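Local structure of dioxygenase (Pseudomonas brassicacearum, 5V2D) at residues 403-414 against 426-435. The protein probably cleaves the central double bond of lignin-derived stilbenes with dioxygen at a four-histidine iron centre, like the carotenoid cleavage oxygenases. Numbering follows the deposited sequence.
Sequences NGPIPFQFFNLL and AWFPGDSGCF
One water is gripped by three backbone groups: it donates to Phe435 O (2.7 Å) and to Gln409 O and accepts from Phe411 N, tying the segment 403-414 to the start of strand 433-442. Next to it, Phe435 N bonds to Phe411 O. The sulfur of Cys434, placed between its backbone N and carbonyl carbon (chi1 61°), meets the Phe410 ring obliquely, SG 4.7 Å from the ring centroid, while Cys434 CB touches Phe410 CE2. Farther along, Leu414 and Trp427 form an antiparallel hydrogen-bonded pair at the open end of the hairpin of strands 413-418 and 424-427, an outer pair in a four-stranded sheet of the seven-bladed beta-propeller characteristic of this family. Asn412 and Leu413 form a classic beta bulge opposite Ala392 of strand 387-392. Phe435 bridges this blade to the next: Leu414 CB sits over one face of its ring, 3.8 Å from the centroid, and Leu458 of strand 452-460 also packs on it. Asn412 O is buried without a polar partner, at the edge of the Phe428 ring and 3.1 Å from Pro429 CD. At the far end, Asn403 ND2 donates to Asp431 O (2.9 Å, 160° at the hydrogen), a bond in the carbonyl plane of Asp431 and close to the amide plane of Asn403. With an alanine in place of Asn403, Asp431 O would probably lose this donor and a gap would open beside Ser432 CB, which Asn403 OD1 now approaches to 3.5 Å.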
loop_
_atom_site.group_PDB
_atom_site.type_symbol
_atom_site.label_atom_id
_atom_site.label_comp_id
_atom_site.label_asym_id
_atom_site.label_seq_id
_atom_site.Cartn_x
_atom_site.Cartn_y
_atom_site.Cartn_z
ATOM N N ASN A 403 -7.430 -21.311 12.794
ATOM C CA ASN A 403 -6.766 -20.178 12.178
ATOM C C ASN A 403 -5.733 -19.564 13.106
ATOM O O ASN A 403 -4.869 -18.857 12.619
ATOM C CB ASN A 403 -7.751 -19.053 11.795
ATOM C CG ASN A 403 -8.776 -19.474 10.740
ATOM O OD1 ASN A 403 -8.629 -20.535 10.092
ATOM N ND2 ASN A 403 -9.818 -18.645 10.571
ATOM N N GLY A 404 -5.814 -19.814 14.411
ATOM C CA GLY A 404 -4.964 -19.088 15.356
ATOM C C GLY A 404 -5.589 -17.775 15.714
ATOM O O GLY A 404 -6.744 -17.516 15.353
ATOM N N PRO A 405 -4.873 -16.930 16.467
ATOM C CA PRO A 405 -5.489 -15.628 16.816
ATOM C C PRO A 405 -5.669 -14.760 15.640
ATOM O O PRO A 405 -4.907 -14.895 14.677
ATOM C CB PRO A 405 -4.480 -14.960 17.783
ATOM C CG PRO A 405 -3.216 -15.748 17.608
ATOM C CD PRO A 405 -3.517 -17.095 17.020
ATOM N N ILE A 406 -6.596 -13.818 15.723
ATOM C CA ILE A 406 -7.001 -13.030 14.573
ATOM C C ILE A 406 -5.886 -12.084 14.231
ATOM O O ILE A 406 -5.510 -11.279 15.036
ATOM C CB ILE A 406 -8.330 -12.261 14.815
ATOM C CG1 ILE A 406 -9.475 -13.221 15.208
ATOM C CG2 ILE A 406 -8.661 -11.388 13.574
ATOM C CD1 ILE A 406 -10.594 -12.536 16.018
ATOM N N PRO A 407 -5.363 -12.168 13.007
ATOM C CA PRO A 407 -4.147 -11.381 12.767
ATOM C C PRO A 407 -4.454 -9.963 12.445
ATOM O O PRO A 407 -5.568 -9.648 12.085
ATOM C CB PRO A 407 -3.465 -12.135 11.615
ATOM C CG PRO A 407 -4.543 -12.900 10.959
ATOM C CD PRO A 407 -5.600 -13.185 11.971
ATOM N N PHE A 408 -3.448 -9.131 12.524
ATOM C CA PHE A 408 -3.439 -7.795 11.946
ATOM C C PHE A 408 -3.741 -7.872 10.406
ATOM O O PHE A 408 -3.283 -8.747 9.689
ATOM C CB PHE A 408 -2.026 -7.189 12.196
ATOM C CG PHE A 408 -1.821 -5.781 11.687
ATOM C CD1 PHE A 408 -0.767 -5.487 10.780
ATOM C CD2 PHE A 408 -2.601 -4.724 12.158
ATOM C CE1 PHE A 408 -0.529 -4.168 10.325
ATOM C CE2 PHE A 408 -2.368 -3.416 11.698
ATOM C CZ PHE A 408 -1.328 -3.129 10.796
ATOM N N GLN A 409 -4.479 -6.896 9.916
ATOM C CA GLN A 409 -4.935 -6.776 8.508
ATOM C C GLN A 409 -5.703 -8.097 8.045
ATOM O O GLN A 409 -5.523 -8.582 6.935
ATOM C CB GLN A 409 -3.752 -6.431 7.596
ATOM C CG GLN A 409 -3.188 -4.971 7.692
ATOM C CD GLN A 409 -1.855 -4.807 6.899
ATOM O OE1 GLN A 409 -1.007 -5.739 6.960
ATOM N NE2 GLN A 409 -1.682 -3.713 6.067
ATOM N N PHE A 410 -6.532 -8.663 8.913
ATOM C CA PHE A 410 -7.424 -9.736 8.578
ATOM C C PHE A 410 -8.718 -9.226 7.888
ATOM O O PHE A 410 -9.463 -8.458 8.487
ATOM C CB PHE A 410 -7.802 -10.544 9.852
ATOM C CG PHE A 410 -8.678 -11.732 9.580
ATOM C CD1 PHE A 410 -10.026 -11.658 9.774
ATOM C CD2 PHE A 410 -8.166 -12.903 9.174
ATOM C CE1 PHE A 410 -10.852 -12.787 9.555
ATOM C CE2 PHE A 410 -8.960 -13.992 8.926
ATOM C CZ PHE A 410 -10.349 -13.911 9.123
ATOM N N PHE A 411 -8.982 -9.663 6.646
ATOM C CA PHE A 411 -10.143 -9.203 5.916
ATOM C C PHE A 411 -10.832 -10.443 5.370
ATOM O O PHE A 411 -10.251 -11.158 4.576
ATOM C CB PHE A 411 -9.812 -8.234 4.825
ATOM C CG PHE A 411 -9.134 -7.005 5.300
ATOM C CD1 PHE A 411 -9.892 -5.952 5.797
ATOM C CD2 PHE A 411 -7.759 -6.863 5.214
ATOM C CE1 PHE A 411 -9.302 -4.748 6.169
ATOM C CE2 PHE A 411 -7.149 -5.708 5.656
ATOM C CZ PHE A 411 -7.897 -4.626 6.136
ATOM N N ASN A 412 -12.060 -10.715 5.834
ATOM C CA ASN A 412 -12.754 -11.938 5.440
ATOM C C ASN A 412 -13.812 -11.717 4.409
ATOM O O ASN A 412 -14.541 -12.657 4.121
ATOM C CB ASN A 412 -13.327 -12.700 6.666
ATOM C CG ASN A 412 -14.278 -11.857 7.495
ATOM O OD1 ASN A 412 -14.556 -10.694 7.151
ATOM N ND2 ASN A 412 -14.758 -12.440 8.633
ATOM N N LEU A 413 -13.889 -10.524 3.811
ATOM C CA LEU A 413 -14.792 -10.247 2.697
ATOM C C LEU A 413 -14.114 -9.474 1.586
ATOM O O LEU A 413 -13.371 -8.517 1.846
ATOM C CB LEU A 413 -15.936 -9.387 3.177
ATOM C CG LEU A 413 -16.903 -9.967 4.235
ATOM C CD1 LEU A 413 -17.869 -8.851 4.747
ATOM C CD2 LEU A 413 -17.629 -11.190 3.679
ATOM N N LEU A 414 -14.383 -9.864 0.342
ATOM C CA LEU A 414 -13.943 -9.151 -0.826
ATOM C C LEU A 414 -15.201 -8.523 -1.397
ATOM O O LEU A 414 -16.134 -9.261 -1.780
ATOM C CB LEU A 414 -13.384 -10.151 -1.774
ATOM C CG LEU A 414 -12.490 -9.789 -2.906
ATOM C CD1 LEU A 414 -12.446 -10.753 -4.062
ATOM C CD2 LEU A 414 -12.100 -8.327 -3.170
ATOM N N ALA A 426 -20.657 -8.944 -1.870
ATOM C CA ALA A 426 -19.439 -9.446 -1.225
ATOM C C ALA A 426 -19.268 -10.938 -1.351
ATOM O O ALA A 426 -20.261 -11.685 -1.359
ATOM C CB ALA A 426 -19.434 -9.074 0.254
ATOM N N TRP A 427 -18.011 -11.405 -1.438
ATOM C CA TRP A 427 -17.736 -12.832 -1.331
ATOM C C TRP A 427 -17.089 -13.132 0.017
ATOM O O TRP A 427 -16.053 -12.516 0.390
ATOM C CB TRP A 427 -16.874 -13.338 -2.510
ATOM C CG TRP A 427 -16.682 -14.813 -2.410
ATOM C CD1 TRP A 427 -17.667 -15.733 -2.320
ATOM C CD2 TRP A 427 -15.453 -15.553 -2.342
ATOM N NE1 TRP A 427 -17.145 -16.989 -2.230
ATOM C CE2 TRP A 427 -15.794 -16.909 -2.232
ATOM C CE3 TRP A 427 -14.107 -15.213 -2.428
ATOM C CZ2 TRP A 427 -14.842 -17.923 -2.158
ATOM C CZ3 TRP A 427 -13.176 -16.214 -2.366
ATOM C CH2 TRP A 427 -13.519 -17.526 -2.222
ATOM N N PHE A 428 -17.654 -14.096 0.734
ATOM C CA PHE A 428 -17.052 -14.655 1.958
ATOM C C PHE A 428 -16.442 -16.000 1.613
ATOM O O PHE A 428 -17.140 -16.871 1.033
ATOM C CB PHE A 428 -18.174 -14.878 3.034
ATOM C CG PHE A 428 -17.686 -15.563 4.304
ATOM C CD1 PHE A 428 -16.730 -14.944 5.113
ATOM C CD2 PHE A 428 -18.199 -16.800 4.707
ATOM C CE1 PHE A 428 -16.313 -15.509 6.305
ATOM C CE2 PHE A 428 -17.781 -17.400 5.896
ATOM C CZ PHE A 428 -16.808 -16.745 6.706
ATOM N N PRO A 429 -15.160 -16.210 1.906
ATOM C CA PRO A 429 -14.504 -17.431 1.416
ATOM C C PRO A 429 -14.602 -18.633 2.334
ATOM O O PRO A 429 -13.877 -19.587 2.170
ATOM C CB PRO A 429 -13.030 -16.992 1.318
ATOM C CG PRO A 429 -12.859 -16.085 2.462
ATOM C CD PRO A 429 -14.173 -15.282 2.491
ATOM N N GLY A 430 -15.413 -18.568 3.371
ATOM C CA GLY A 430 -15.441 -19.607 4.376
ATOM C C GLY A 430 -14.734 -19.109 5.623
ATOM O O GLY A 430 -14.068 -18.054 5.651
ATOM N N ASP A 431 -14.799 -19.930 6.667
ATOM C CA ASP A 431 -14.290 -19.542 7.959
ATOM C C ASP A 431 -12.732 -19.625 8.104
ATOM O O ASP A 431 -12.215 -19.347 9.168
ATOM C CB ASP A 431 -14.997 -20.389 9.065
ATOM C CG ASP A 431 -14.662 -21.876 9.075
ATOM O OD1 ASP A 431 -13.828 -22.354 8.295
ATOM O OD2 ASP A 431 -15.236 -22.592 9.933
ATOM N N SER A 432 -12.022 -20.012 7.064
ATOM C CA SER A 432 -10.561 -20.134 7.151
ATOM C C SER A 432 -9.825 -19.400 6.089
ATOM O O SER A 432 -8.752 -19.796 5.756
ATOM C CB SER A 432 -10.127 -21.599 7.061
ATOM O OG SER A 432 -11.004 -22.382 7.809
ATOM N N GLY A 433 -10.409 -18.314 5.641
ATOM C CA GLY A 433 -9.942 -17.546 4.524
ATOM C C GLY A 433 -9.911 -16.059 4.795
ATOM O O GLY A 433 -10.768 -15.520 5.442
ATOM N N CYS A 434 -8.886 -15.386 4.254
ATOM C CA CYS A 434 -8.871 -13.957 4.191
ATOM C C CYS A 434 -8.042 -13.493 3.011
ATOM O O CYS A 434 -7.389 -14.293 2.333
ATOM C CB CYS A 434 -8.317 -13.381 5.504
ATOM S SG CYS A 434 -6.609 -13.886 5.868
ATOM N N PHE A 435 -8.145 -12.208 2.739
ATOM C CA PHE A 435 -7.694 -11.655 1.484
ATOM C C PHE A 435 -6.495 -10.703 1.607
ATOM O O PHE A 435 -6.287 -10.081 2.610
ATOM C CB PHE A 435 -8.800 -10.881 0.849
ATOM C CG PHE A 435 -10.015 -11.736 0.511
ATOM C CD1 PHE A 435 -10.051 -12.503 -0.621
ATOM C CD2 PHE A 435 -11.145 -11.676 1.331
ATOM C CE1 PHE A 435 -11.164 -13.284 -0.908
ATOM C CE2 PHE A 435 -12.251 -12.449 1.049
ATOM C CZ PHE A 435 -12.246 -13.255 -0.095
HETATM O O HOH W 1 -6.601 -10.542 5.300
#